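Local coordinates for putative regulatory protein (Streptomyces coelicolor A3, PDB 2PZ9) that probably binds DNA as a regulator of transcription of the TetR family, through a predicted helix-turn-helix motif, at residues K40-R45 and A49-D54; A76-V81 and Y118-W123; D152-G157 and W163-V168. One frame throughout, in Å; residues are numbered along the deposited sequence.

Interaction 1 (K40-R45 and A49-D54); sequences KEEFAR and AGARVD. With SO4 (sulfate ion), chain E.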
ATOM      1  N   LYS A  40     -16.615  11.719   3.836  1.00 63.33           N
ATOM      2  CA  LYS A  40     -15.728  11.022   2.894  1.00 63.26           C
ATOM      3  C   LYS A  40     -14.526  11.871   2.535  1.00 63.40           C
ATOM      4  O   LYS A  40     -13.387  11.402   2.542  1.00 63.96           O
ATOM      5  CB  LYS A  40     -16.459  10.742   1.595  1.00 63.18           C
ATOM      6  CG  LYS A  40     -17.020   9.369   1.438  1.00 65.04           C
ATOM      7  CD  LYS A  40     -16.899   8.978  -0.048  1.00 69.59           C
ATOM      8  CE  LYS A  40     -18.137   8.251  -0.601  1.00 71.16           C
ATOM      9  NZ  LYS A  40     -19.323   9.149  -0.732  1.00 73.86           N
ATOM     10  N   GLU A  41     -14.788  13.126   2.197  1.00 63.20           N
ATOM     11  CA  GLU A  41     -13.776  14.021   1.670  1.00 62.82           C
ATOM     12  C   GLU A  41     -12.843  14.475   2.794  1.00 62.25           C
ATOM     13  O   GLU A  41     -11.641  14.595   2.582  1.00 61.96           O
ATOM     14  CB  GLU A  41     -14.482  15.190   1.017  1.00 63.00           C
ATOM     15  CG  GLU A  41     -13.737  15.881  -0.060  1.00 64.50           C
ATOM     16  CD  GLU A  41     -14.019  17.389  -0.053  1.00 67.96           C
ATOM     17  OE1 GLU A  41     -13.250  18.136  -0.696  1.00 68.10           O
ATOM     18  OE2 GLU A  41     -14.996  17.841   0.612  1.00 69.79           O
ATOM     19  N   GLU A  42     -13.403  14.687   3.990  1.00 61.86           N
ATOM     20  CA  GLU A  42     -12.637  15.027   5.209  1.00 61.78           C
ATOM     21  C   GLU A  42     -11.802  13.889   5.828  1.00 61.71           C
ATOM     22  O   GLU A  42     -10.726  14.138   6.379  1.00 62.03           O
ATOM     23  CB  GLU A  42     -13.568  15.590   6.285  1.00 62.10           C
ATOM     24  CG  GLU A  42     -12.885  15.957   7.622  1.00 62.28           C
ATOM     25  CD  GLU A  42     -12.175  17.308   7.595  1.00 62.75           C
ATOM     26  OE1 GLU A  42     -12.391  18.091   6.641  1.00 63.78           O
ATOM     27  OE2 GLU A  42     -11.402  17.587   8.537  1.00 62.44           O
ATOM     28  N   PHE A  43     -12.302  12.659   5.783  1.00 61.54           N
ATOM     29  CA  PHE A  43     -11.515  11.512   6.232  1.00 61.50           C
ATOM     30  C   PHE A  43     -10.343  11.189   5.298  1.00 60.88           C
ATOM     31  O   PHE A  43      -9.254  10.895   5.762  1.00 60.74           O
ATOM     32  CB  PHE A  43     -12.392  10.272   6.447  1.00 61.90           C
ATOM     33  CG  PHE A  43     -13.318  10.365   7.653  1.00 63.55           C
ATOM     34  CD1 PHE A  43     -12.896  10.979   8.846  1.00 64.39           C
ATOM     35  CD2 PHE A  43     -14.604   9.808   7.611  1.00 63.02           C
ATOM     36  CE1 PHE A  43     -13.759  11.053   9.968  1.00 63.72           C
ATOM     37  CE2 PHE A  43     -15.458   9.879   8.723  1.00 62.93           C
ATOM     38  CZ  PHE A  43     -15.030  10.503   9.904  1.00 62.29           C
ATOM     39  N   ALA A  44     -10.558  11.258   3.991  1.00 60.36           N
ATOM     40  CA  ALA A  44      -9.473  11.036   3.052  1.00 60.41           C
ATOM     41  C   ALA A  44      -8.332  12.045   3.262  1.00 60.59           C
ATOM     42  O   ALA A  44      -7.167  11.677   3.230  1.00 60.60           O
ATOM     43  CB  ALA A  44      -9.980  11.056   1.614  1.00 60.15           C
ATOM     44  N   ARG A  45      -8.678  13.306   3.503  1.00 60.78           N
ATOM     45  CA  ARG A  45      -7.708  14.363   3.767  1.00 60.75           C
ATOM     46  C   ARG A  45      -6.923  14.176   5.051  1.00 60.19           C
ATOM     47  O   ARG A  45      -5.706  14.151   5.046  1.00 59.96           O
ATOM     48  CB  ARG A  45      -8.432  15.700   3.863  1.00 61.16           C
ATOM     49  CG  ARG A  45      -8.086  16.688   2.791  1.00 63.68           C
ATOM     50  CD  ARG A  45      -9.071  17.849   2.813  1.00 68.34           C
ATOM     51  NE  ARG A  45      -9.247  18.413   1.475  1.00 71.72           N
ATOM     52  CZ  ARG A  45      -9.984  17.860   0.508  1.00 73.56           C
ATOM     53  NH1 ARG A  45     -10.630  16.708   0.709  1.00 75.16           N
ATOM     54  NH2 ARG A  45     -10.066  18.453  -0.677  1.00 73.53           N
ATOM     55  N   ALA A  49      -8.361  11.084  13.597  1.00 62.27           N
ATOM     56  CA  ALA A  49      -7.869  12.067  14.563  1.00 62.15           C
ATOM     57  C   ALA A  49      -7.789  13.453  13.922  1.00 62.11           C
ATOM     58  O   ALA A  49      -8.188  14.435  14.527  1.00 62.11           O
ATOM     59  CB  ALA A  49      -6.515  11.649  15.126  1.00 61.88           C
ATOM     60  N   GLY A  50      -7.318  13.516  12.679  1.00 62.15           N
ATOM     61  CA  GLY A  50      -7.219  14.779  11.967  1.00 62.25           C
ATOM     62  C   GLY A  50      -8.500  15.385  11.408  1.00 62.69           C
ATOM     63  O   GLY A  50      -8.522  16.553  11.051  1.00 62.98           O
ATOM     64  N   ALA A  51      -9.573  14.621  11.287  1.00 63.09           N
ATOM     65  CA  ALA A  51     -10.795  15.207  10.739  1.00 63.67           C
ATOM     66  C   ALA A  51     -11.576  16.023  11.791  1.00 64.27           C
ATOM     67  O   ALA A  51     -11.592  15.674  12.988  1.00 64.29           O
ATOM     68  CB  ALA A  51     -11.673  14.141  10.082  1.00 63.19           C
ATOM     69  N   ARG A  52     -12.212  17.107  11.334  1.00 64.73           N
ATOM     70  CA  ARG A  52     -13.053  17.962  12.180  1.00 65.11           C
ATOM     71  C   ARG A  52     -14.542  17.898  11.812  1.00 65.30           C
ATOM     72  O   ARG A  52     -14.928  18.150  10.666  1.00 65.49           O
ATOM     73  CB  ARG A  52     -12.565  19.411  12.160  1.00 65.01           C
ATOM     74  CG  ARG A  52     -11.286  19.622  12.934  1.00 66.95           C
ATOM     75  CD  ARG A  52     -11.337  20.916  13.752  1.00 71.09           C
ATOM     76  NE  ARG A  52     -10.088  21.128  14.492  1.00 73.89           N
ATOM     77  CZ  ARG A  52      -9.055  21.854  14.054  1.00 75.16           C
ATOM     78  NH1 ARG A  52      -9.106  22.467  12.877  1.00 75.88           N
ATOM     79  NH2 ARG A  52      -7.959  21.974  14.795  1.00 75.46           N
ATOM     80  N   VAL A  53     -15.371  17.558  12.801  1.00 65.44           N
ATOM     81  CA  VAL A  53     -16.836  17.608  12.688  1.00 65.39           C
ATOM     82  C   VAL A  53     -17.322  19.021  12.329  1.00 65.28           C
ATOM     83  O   VAL A  53     -18.240  19.170  11.523  1.00 64.93           O
ATOM     84  CB  VAL A  53     -17.501  17.100  13.998  1.00 65.78           C
ATOM     85  CG1 VAL A  53     -19.032  17.249  13.967  1.00 65.73           C
ATOM     86  CG2 VAL A  53     -17.092  15.648  14.268  1.00 65.70           C
ATOM     87  N   ASP A  54     -16.699  20.038  12.934  1.00 65.49           N
ATOM     88  CA  ASP A  54     -16.778  21.432  12.460  1.00 66.02           C
ATOM     89  C   ASP A  54     -16.795  21.509  10.937  1.00 65.58           C
ATOM     90  O   ASP A  54     -17.822  21.833  10.342  1.00 65.67           O
ATOM     91  CB  ASP A  54     -15.590  22.257  12.980  1.00 66.41           C
ATOM     92  CG  ASP A  54     -15.806  22.774  14.383  1.00 68.72           C
ATOM     93  OD1 ASP A  54     -16.645  22.190  15.114  1.00 71.74           O
ATOM     94  OD2 ASP A  54     -15.139  23.771  14.761  1.00 70.28           O
TER
HETATM   95  S   SO4 E 230     -14.502  19.108  15.827  1.00120.88           S
HETATM   96  O1  SO4 E 230     -15.508  19.311  16.868  1.00121.11           O
HETATM   97  O2  SO4 E 230     -15.069  19.537  14.558  1.00120.30           O
HETATM   98  O3  SO4 E 230     -13.334  19.953  16.060  1.00120.47           O
HETATM   99  O4  SO4 E 230     -14.120  17.687  15.803  1.00120.24           O
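At the entrance to the predicted helix-turn-helix of this TetR-type DNA-binding domain, Glu42 and Phe43 of helix 32-50 receive Ala51 and Arg52, the link that leads into helix 53-59. The polar part of the contact is one straight hydrogen bond: the backbone N-H of Arg52 donates to Glu42 OE2, N to OE2 3.0 Å, with an angle of 164° at the hydrogen. The amide meets the carboxylate from above its plane. Glu42 sends CG out anti to its backbone N (chi1 179°) and then bends at chi2 (80°), which carries OE2 round to the link. The same oxygen forms a salt bridge with Arg55 NH1, so a single buried carboxylate serves both the start of helix 53-59 and a charge on it. With an alanine here, the Arg52 amide and the Arg55 guanidinium would probably both lose their acceptor.

The apolar part centres on the methyl of Ala51, directed at helix 32-50. Its CB lies 3.6 Å from Phe43 CD1, approaching the ring obliquely, and also touches Glu42 CG; alanine, with only a methyl, fits between the Glu42 chain and the Phe43 ring. The Phe43 ring also meets Tyr78 edge-to-face.

Arg52, at the N-cap position, starts its side chain away from helix 32-50. The chain runs alongside a sulfate, probably from the crystallisation liquor, with sulfate O3 near the edge of the guanidinium. Val53 N makes a weak bond of 3.3 Å to sulfate O4, and Lys64 also binds the ion. An anion at a helix start beside basic side chains is consistent with a site for DNA phosphate, here where the first helix of a TetR-type domain packs against the segment leading into its predicted helix-turn-helix.

Interaction 2 (A76-V81 and Y118-W123); sequences ALYAHV and YRLITW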
ATOM      1  N   ALA A  76     -17.615   6.727  15.179  1.00 51.16           N
ATOM      2  CA  ALA A  76     -18.815   6.094  14.644  1.00 50.17           C
ATOM      3  C   ALA A  76     -19.102   6.535  13.215  1.00 49.62           C
ATOM      4  O   ALA A  76     -19.464   5.724  12.372  1.00 49.66           O
ATOM      5  CB  ALA A  76     -20.011   6.368  15.548  1.00 49.70           C
ATOM      6  N   LEU A  77     -18.920   7.822  12.950  1.00 49.41           N
ATOM      7  CA  LEU A  77     -19.114   8.373  11.634  1.00 49.16           C
ATOM      8  C   LEU A  77     -18.132   7.749  10.663  1.00 50.70           C
ATOM      9  O   LEU A  77     -18.545   7.252   9.612  1.00 50.85           O
ATOM     10  CB  LEU A  77     -18.959   9.890  11.670  1.00 49.07           C
ATOM     11  CG  LEU A  77     -19.054  10.717  10.375  1.00 47.76           C
ATOM     12  CD1 LEU A  77     -20.295  10.422   9.557  1.00 46.79           C
ATOM     13  CD2 LEU A  77     -18.976  12.192  10.667  1.00 47.76           C
ATOM     14  N   TYR A  78     -16.839   7.759  11.007  1.00 51.99           N
ATOM     15  CA  TYR A  78     -15.862   7.033  10.196  1.00 53.48           C
ATOM     16  C   TYR A  78     -16.361   5.614   9.883  1.00 53.83           C
ATOM     17  O   TYR A  78     -16.496   5.256   8.705  1.00 54.21           O
ATOM     18  CB  TYR A  78     -14.454   6.989  10.812  1.00 54.05           C
ATOM     19  CG  TYR A  78     -13.452   6.248   9.909  1.00 55.79           C
ATOM     20  CD1 TYR A  78     -13.143   4.884  10.117  1.00 55.57           C
ATOM     21  CD2 TYR A  78     -12.827   6.904   8.831  1.00 57.11           C
ATOM     22  CE1 TYR A  78     -12.245   4.206   9.288  1.00 55.25           C
ATOM     23  CE2 TYR A  78     -11.915   6.233   7.992  1.00 55.66           C
ATOM     24  CZ  TYR A  78     -11.633   4.888   8.222  1.00 56.54           C
ATOM     25  OH  TYR A  78     -10.741   4.228   7.372  1.00 57.92           O
ATOM     26  N   ALA A  79     -16.661   4.833  10.927  1.00 53.85           N
ATOM     27  CA  ALA A  79     -17.011   3.420  10.756  1.00 54.08           C
ATOM     28  C   ALA A  79     -18.056   3.275   9.668  1.00 54.23           C
ATOM     29  O   ALA A  79     -17.892   2.476   8.738  1.00 53.63           O
ATOM     30  CB  ALA A  79     -17.498   2.798  12.077  1.00 53.76           C
ATOM     31  N   HIS A  80     -19.100   4.103   9.784  1.00 55.00           N
ATOM     32  CA  HIS A  80     -20.218   4.137   8.839  1.00 55.34           C
ATOM     33  C   HIS A  80     -19.741   4.367   7.408  1.00 55.83           C
ATOM     34  O   HIS A  80     -20.102   3.618   6.481  1.00 55.80           O
ATOM     35  CB  HIS A  80     -21.203   5.219   9.235  1.00 54.75           C
ATOM     36  CG  HIS A  80     -22.466   5.208   8.435  1.00 55.42           C
ATOM     37  ND1 HIS A  80     -23.454   4.263   8.615  1.00 56.39           N
ATOM     38  CD2 HIS A  80     -22.915   6.037   7.461  1.00 56.15           C
ATOM     39  CE1 HIS A  80     -24.450   4.502   7.778  1.00 56.36           C
ATOM     40  NE2 HIS A  80     -24.151   5.576   7.068  1.00 55.98           N
ATOM     41  N   VAL A  81     -18.910   5.387   7.249  1.00 56.21           N
ATOM     42  CA  VAL A  81     -18.380   5.736   5.963  1.00 57.12           C
ATOM     43  C   VAL A  81     -17.563   4.595   5.355  1.00 58.25           C
ATOM     44  O   VAL A  81     -17.751   4.260   4.180  1.00 58.20           O
ATOM     45  CB  VAL A  81     -17.554   6.995   6.064  1.00 56.95           C
ATOM     46  CG1 VAL A  81     -16.956   7.323   4.725  1.00 56.93           C
ATOM     47  CG2 VAL A  81     -18.428   8.149   6.578  1.00 56.39           C
ATOM     48  N   TYR A 118      -9.123   5.015  -1.347  1.00 68.34           N
ATOM     49  CA  TYR A 118      -7.841   4.460  -0.998  1.00 67.36           C
ATOM     50  C   TYR A 118      -7.210   5.159   0.223  1.00 66.33           C
ATOM     51  O   TYR A 118      -6.771   4.485   1.161  1.00 65.80           O
ATOM     52  CB  TYR A 118      -6.901   4.481  -2.197  1.00 67.39           C
ATOM     53  CG  TYR A 118      -5.555   3.909  -1.846  1.00 67.92           C
ATOM     54  CD1 TYR A 118      -5.347   2.531  -1.837  1.00 67.19           C
ATOM     55  CD2 TYR A 118      -4.494   4.743  -1.466  1.00 69.21           C
ATOM     56  CE1 TYR A 118      -4.116   1.991  -1.501  1.00 65.92           C
ATOM     57  CE2 TYR A 118      -3.256   4.207  -1.111  1.00 69.04           C
ATOM     58  CZ  TYR A 118      -3.079   2.828  -1.140  1.00 67.64           C
ATOM     59  OH  TYR A 118      -1.857   2.290  -0.809  1.00 68.74           O
ATOM     60  N   ARG A 119      -7.178   6.495   0.200  1.00 65.41           N
ATOM     61  CA  ARG A 119      -6.679   7.302   1.323  1.00 64.79           C
ATOM     62  C   ARG A 119      -7.437   6.953   2.573  1.00 64.48           C
ATOM     63  O   ARG A 119      -6.860   6.728   3.632  1.00 64.66           O
ATOM     64  CB  ARG A 119      -6.932   8.778   1.094  1.00 64.78           C
ATOM     65  CG  ARG A 119      -6.149   9.429   0.019  1.00 64.24           C
ATOM     66  CD  ARG A 119      -5.881  10.833   0.473  1.00 64.34           C
ATOM     67  NE  ARG A 119      -4.476  10.994   0.825  1.00 65.90           N
ATOM     68  CZ  ARG A 119      -3.982  11.820   1.749  1.00 67.07           C
ATOM     69  NH1 ARG A 119      -4.765  12.590   2.499  1.00 67.19           N
ATOM     70  NH2 ARG A 119      -2.670  11.864   1.930  1.00 68.55           N
ATOM     71  N   LEU A 120      -8.750   6.923   2.431  1.00 64.00           N
ATOM     72  CA  LEU A 120      -9.626   6.691   3.557  1.00 63.88           C
ATOM     73  C   LEU A 120      -9.467   5.308   4.207  1.00 63.70           C
ATOM     74  O   LEU A 120      -9.473   5.226   5.443  1.00 63.53           O
ATOM     75  CB  LEU A 120     -11.075   7.022   3.189  1.00 63.85           C
ATOM     76  CG  LEU A 120     -12.174   6.728   4.187  1.00 63.44           C
ATOM     77  CD1 LEU A 120     -13.333   7.616   3.904  1.00 63.80           C
ATOM     78  CD2 LEU A 120     -12.590   5.287   4.016  1.00 64.63           C
ATOM     79  N   ILE A 121      -9.303   4.235   3.437  1.00 63.20           N
ATOM     80  CA  ILE A 121      -9.035   2.987   4.158  1.00 63.81           C
ATOM     81  C   ILE A 121      -7.632   2.889   4.727  1.00 63.97           C
ATOM     82  O   ILE A 121      -7.435   2.298   5.800  1.00 64.00           O
ATOM     83  CB  ILE A 121      -9.430   1.671   3.437  1.00 63.89           C
ATOM     84  CG1 ILE A 121      -8.698   1.526   2.099  1.00 63.41           C
ATOM     85  CG2 ILE A 121     -11.005   1.495   3.445  1.00 63.62           C
ATOM     86  CD1 ILE A 121      -9.215   0.388   1.224  1.00 64.05           C
ATOM     87  N   THR A 122      -6.667   3.486   4.031  1.00 64.14           N
ATOM     88  CA  THR A 122      -5.279   3.503   4.515  1.00 64.08           C
ATOM     89  C   THR A 122      -5.166   4.226   5.865  1.00 64.05           C
ATOM     90  O   THR A 122      -4.503   3.744   6.767  1.00 64.00           O
ATOM     91  CB  THR A 122      -4.323   4.160   3.503  1.00 64.21           C
ATOM     92  OG1 THR A 122      -4.576   3.632   2.197  1.00 64.34           O
ATOM     93  CG2 THR A 122      -2.874   3.912   3.888  1.00 63.20           C
ATOM     94  N   TRP A 123      -5.819   5.374   6.004  1.00 64.04           N
ATOM     95  CA  TRP A 123      -5.878   6.031   7.296  1.00 64.60           C
ATOM     96  C   TRP A 123      -6.361   5.070   8.366  1.00 65.19           C
ATOM     97  O   TRP A 123      -5.813   5.029   9.461  1.00 65.62           O
ATOM     98  CB  TRP A 123      -6.848   7.173   7.246  1.00 64.46           C
ATOM     99  CG  TRP A 123      -6.361   8.381   6.596  1.00 64.89           C
ATOM    100  CD1 TRP A 123      -6.757   8.868   5.388  1.00 65.40           C
ATOM    101  CD2 TRP A 123      -5.412   9.327   7.123  1.00 65.50           C
ATOM    102  NE1 TRP A 123      -6.115  10.062   5.122  1.00 66.28           N
ATOM    103  CE2 TRP A 123      -5.290  10.370   6.172  1.00 65.74           C
ATOM    104  CE3 TRP A 123      -4.662   9.401   8.306  1.00 65.11           C
ATOM    105  CZ2 TRP A 123      -4.444  11.467   6.365  1.00 65.07           C
ATOM    106  CZ3 TRP A 123      -3.824  10.492   8.497  1.00 64.17           C
ATOM    107  CH2 TRP A 123      -3.721  11.507   7.526  1.00 64.53           C
TER
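Tyr78 and Val81 on helix 74-92 meet Leu120 on helix 115-127 where, in the all-helical TetR fold, the DNA-binding domain joins the C-terminal domain. The local axes pass 11.4 Å apart with 128° between their directions, a separation wide enough that large side chains must fill it.

The apolar contacts gather on Leu120, whose branched end serves two neighbours. Its CG lies 3.8 Å from CE2 of the Tyr78 ring, the two side chains running past each other in opposing senses, while its CD1 touches Val81 CG1 at 3.7 Å. Phe43 of helix 32-50 packs against both Tyr78 and Leu120, so the cluster is buried among three helices. Leucine and valine, with no polar groups to satisfy, suit this buried place. Elsewhere on helix 115-127, Arg119 NH2 bonds Leu126 O of the second subunit, which places the contact next to the dimer interface.

The polar contact reaches across the same gap. A tyrosine is long enough to span it and brings a hydroxyl that can be satisfied in the interior. With CG anti to the backbone N (chi1 -179°), the ring extends to helix 115-127 and meets the Leu120 carbonyl at its edge. At the end of the buried ring, Tyr78 OH donates to the backbone O of Leu120, modelled at 2.5 Å and tilted 33° from the carbonyl plane.

Interaction 3 (D152-G157 and W163-V168); sequences DAQRIG and WDPVDV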
ATOM      1  N   ASP A 152     -12.249 -23.330  -5.798  1.00 61.95           N
ATOM      2  CA  ASP A 152     -13.108 -23.936  -6.816  1.00 62.85           C
ATOM      3  C   ASP A 152     -12.504 -23.862  -8.194  1.00 63.19           C
ATOM      4  O   ASP A 152     -12.513 -24.846  -8.918  1.00 63.55           O
ATOM      5  CB  ASP A 152     -14.468 -23.263  -6.837  1.00 62.84           C
ATOM      6  CG  ASP A 152     -15.282 -23.575  -5.609  1.00 64.23           C
ATOM      7  OD1 ASP A 152     -14.919 -24.547  -4.890  1.00 65.00           O
ATOM      8  OD2 ASP A 152     -16.283 -22.852  -5.364  1.00 64.73           O
ATOM      9  N   ALA A 153     -11.995 -22.686  -8.557  1.00 63.41           N
ATOM     10  CA  ALA A 153     -11.298 -22.512  -9.825  1.00 63.36           C
ATOM     11  C   ALA A 153     -10.221 -23.579 -10.011  1.00 63.27           C
ATOM     12  O   ALA A 153     -10.088 -24.145 -11.091  1.00 63.01           O
ATOM     13  CB  ALA A 153     -10.692 -21.129  -9.891  1.00 63.48           C
ATOM     14  N   GLN A 154      -9.476 -23.855  -8.941  1.00 63.51           N
ATOM     15  CA  GLN A 154      -8.367 -24.797  -8.978  1.00 63.74           C
ATOM     16  C   GLN A 154      -8.875 -26.198  -9.215  1.00 64.25           C
ATOM     17  O   GLN A 154      -8.357 -26.889 -10.094  1.00 64.53           O
ATOM     18  CB  GLN A 154      -7.547 -24.721  -7.697  1.00 63.42           C
ATOM     19  CG  GLN A 154      -6.777 -23.418  -7.615  1.00 64.06           C
ATOM     20  CD  GLN A 154      -5.861 -23.311  -6.411  1.00 64.57           C
ATOM     21  OE1 GLN A 154      -6.307 -23.395  -5.269  1.00 64.44           O
ATOM     22  NE2 GLN A 154      -4.573 -23.086  -6.664  1.00 64.88           N
ATOM     23  N   ARG A 155      -9.907 -26.590  -8.460  1.00 64.36           N
ATOM     24  CA  ARG A 155     -10.566 -27.890  -8.599  1.00 64.46           C
ATOM     25  C   ARG A 155     -11.126 -28.165 -10.010  1.00 64.35           C
ATOM     26  O   ARG A 155     -11.066 -29.311 -10.493  1.00 64.72           O
ATOM     27  CB  ARG A 155     -11.660 -28.062  -7.531  1.00 64.34           C
ATOM     28  CG  ARG A 155     -12.467 -29.408  -7.565  1.00 64.71           C
ATOM     29  CD  ARG A 155     -13.387 -29.590  -6.327  1.00 65.88           C
ATOM     30  NE  ARG A 155     -13.658 -28.310  -5.640  1.00 70.33           N
ATOM     31  CZ  ARG A 155     -13.074 -27.900  -4.506  1.00 71.49           C
ATOM     32  NH1 ARG A 155     -12.190 -28.677  -3.880  1.00 73.33           N
ATOM     33  NH2 ARG A 155     -13.376 -26.709  -3.987  1.00 71.03           N
ATOM     34  N   ILE A 156     -11.677 -27.151 -10.678  1.00 63.86           N
ATOM     35  CA  ILE A 156     -12.199 -27.390 -12.022  1.00 63.47           C
ATOM     36  C   ILE A 156     -11.152 -27.073 -13.085  1.00 63.32           C
ATOM     37  O   ILE A 156     -11.447 -27.020 -14.280  1.00 63.42           O
ATOM     38  CB  ILE A 156     -13.611 -26.785 -12.281  1.00 63.39           C
ATOM     39  CG1 ILE A 156     -13.590 -25.285 -12.442  1.00 64.43           C
ATOM     40  CG2 ILE A 156     -14.566 -27.099 -11.151  1.00 63.21           C
ATOM     41  CD1 ILE A 156     -14.953 -24.767 -12.871  1.00 65.78           C
ATOM     42  N   GLY A 157      -9.920 -26.885 -12.619  1.00 63.00           N
ATOM     43  CA  GLY A 157      -8.738 -26.880 -13.472  1.00 62.89           C
ATOM     44  C   GLY A 157      -8.482 -25.574 -14.189  1.00 62.65           C
ATOM     45  O   GLY A 157      -7.976 -25.562 -15.309  1.00 62.70           O
ATOM     46  N   TRP A 163      -0.724 -22.924  -6.540  1.00 56.18           N
ATOM     47  CA  TRP A 163      -0.850 -21.663  -5.779  1.00 56.35           C
ATOM     48  C   TRP A 163      -1.686 -21.812  -4.528  1.00 56.27           C
ATOM     49  O   TRP A 163      -2.686 -22.513  -4.521  1.00 56.42           O
ATOM     50  CB  TRP A 163      -1.543 -20.573  -6.591  1.00 56.65           C
ATOM     51  CG  TRP A 163      -0.817 -20.112  -7.773  1.00 57.10           C
ATOM     52  CD1 TRP A 163      -1.075 -20.451  -9.063  1.00 57.78           C
ATOM     53  CD2 TRP A 163       0.293 -19.210  -7.804  1.00 57.71           C
ATOM     54  NE1 TRP A 163      -0.187 -19.824  -9.909  1.00 57.92           N
ATOM     55  CE2 TRP A 163       0.662 -19.049  -9.167  1.00 58.22           C
ATOM     56  CE3 TRP A 163       1.014 -18.521  -6.819  1.00 56.93           C
ATOM     57  CZ2 TRP A 163       1.724 -18.223  -9.573  1.00 57.99           C
ATOM     58  CZ3 TRP A 163       2.069 -17.702  -7.219  1.00 57.49           C
ATOM     59  CH2 TRP A 163       2.419 -17.563  -8.590  1.00 57.74           C
ATOM     60  N   ASP A 164      -1.316 -21.110  -3.473  1.00 56.11           N
ATOM     61  CA  ASP A 164      -2.247 -20.979  -2.383  1.00 55.83           C
ATOM     62  C   ASP A 164      -3.209 -19.841  -2.702  1.00 55.38           C
ATOM     63  O   ASP A 164      -2.797 -18.716  -2.961  1.00 54.41           O
ATOM     64  CB  ASP A 164      -1.549 -20.717  -1.063  1.00 56.27           C
ATOM     65  CG  ASP A 164      -2.401 -21.087   0.129  1.00 56.73           C
ATOM     66  OD1 ASP A 164      -3.526 -20.546   0.294  1.00 56.36           O
ATOM     67  OD2 ASP A 164      -1.918 -21.932   0.905  1.00 59.81           O
ATOM     68  N   PRO A 165      -4.511 -20.147  -2.683  1.00 55.20           N
ATOM     69  CA  PRO A 165      -5.544 -19.150  -2.847  1.00 55.02           C
ATOM     70  C   PRO A 165      -5.193 -17.871  -2.089  1.00 54.85           C
ATOM     71  O   PRO A 165      -5.241 -16.779  -2.656  1.00 54.51           O
ATOM     72  CB  PRO A 165      -6.748 -19.836  -2.206  1.00 54.89           C
ATOM     73  CG  PRO A 165      -6.554 -21.241  -2.559  1.00 55.01           C
ATOM     74  CD  PRO A 165      -5.083 -21.493  -2.503  1.00 54.77           C
ATOM     75  N   VAL A 166      -4.839 -18.038  -0.813  1.00 54.57           N
ATOM     76  CA  VAL A 166      -4.422 -16.954   0.064  1.00 54.16           C
ATOM     77  C   VAL A 166      -3.417 -16.030  -0.639  1.00 54.04           C
ATOM     78  O   VAL A 166      -3.582 -14.811  -0.638  1.00 53.79           O
ATOM     79  CB  VAL A 166      -3.873 -17.522   1.418  1.00 54.11           C
ATOM     80  CG1 VAL A 166      -3.232 -16.457   2.264  1.00 53.49           C
ATOM     81  CG2 VAL A 166      -4.998 -18.145   2.210  1.00 54.04           C
ATOM     82  N   ASP A 167      -2.393 -16.610  -1.253  1.00 53.86           N
ATOM     83  CA  ASP A 167      -1.397 -15.811  -1.962  1.00 53.92           C
ATOM     84  C   ASP A 167      -1.988 -15.139  -3.222  1.00 53.52           C
ATOM     85  O   ASP A 167      -1.688 -13.966  -3.511  1.00 54.14           O
ATOM     86  CB  ASP A 167      -0.148 -16.647  -2.300  1.00 54.06           C
ATOM     87  CG  ASP A 167       0.609 -17.131  -1.041  1.00 56.52           C
ATOM     88  OD1 ASP A 167       1.023 -16.280  -0.215  1.00 59.41           O
ATOM     89  OD2 ASP A 167       0.810 -18.365  -0.879  1.00 58.04           O
ATOM     90  N   VAL A 168      -2.829 -15.870  -3.953  1.00 52.43           N
ATOM     91  CA  VAL A 168      -3.413 -15.389  -5.205  1.00 50.94           C
ATOM     92  C   VAL A 168      -4.251 -14.129  -4.956  1.00 50.42           C
ATOM     93  O   VAL A 168      -4.076 -13.100  -5.627  1.00 50.12           O
ATOM     94  CB  VAL A 168      -4.272 -16.500  -5.889  1.00 50.92           C
ATOM     95  CG1 VAL A 168      -4.887 -15.996  -7.178  1.00 49.84           C
ATOM     96  CG2 VAL A 168      -3.448 -17.741  -6.138  1.00 49.51           C
TER
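The loop that joins helix 139-155 to helix 165-176 in the C-terminal domain is closed by Gln154, which reaches from the last turn of the first helix to Trp163 and Pro165 at the start of the second. Its NE2 donates to the backbone O of Trp163 over 2.9 Å, and at 172° the bond is almost straight. That oxygen lies in the plane of the Gln154 amide, whereas NE2 is tilted 24° from the plane of the carbonyl. The chain is extended beyond CG (chi2 -176°), giving the length needed to cross between backbones 8.7 Å apart at the CA atoms of Gln154 and Trp163. NE2 also donates to Asp160 O, so one amide group holds the intervening loop at two carbonyls; glutamine suits the task because it offers two N-H groups and no charge. On the other branch, OE1 rests 3.5 Å from CG of the Pro165 ring.

Within the same chain, Trp163 meets Phe213 edge-to-face. Asp164 OD2 takes a bond from Val194 N of the second subunit, which sets the start of helix 165-176 against the partner.

The end of the first helix and the start of the second each carry a capping motif. Asp164 is the N-cap: its OD1 accepts from Val166 N at 3.0 Å through the anti lone pair. Proline is apt as the next residue, since a first-turn position needs no amide donor. Gly157, with its positive phi, is the C-prime residue at the other end, and its N bonds back to Gln154 O at 3.0 Å. The arrangement is thus two helices joined by a short loop, the first closed by a Schellman motif and the second opened by an aspartate N-cap.

Interactions 1 and 2 are buried neighbours, their centres 9 Å apart, and they share a core: helix 32-50 lies against both helix 74-92 and helix 115-127, and Ala44 O accepts from Arg119 NH1 and Trp123 NE1. Interaction 3 is partly buried and stands about 40 Å from interaction 1 and 31 Å from interaction 2, centre to centre, across the middle of the chain. Chemistry follows place. A carboxylate holds the link in interaction 1, aliphatic and aromatic packing leads in interaction 2, and an uncharged amide ties the loop in interaction 3. Residues of interactions 2 and 3 also touch the second subunit; those of interaction 1 do not.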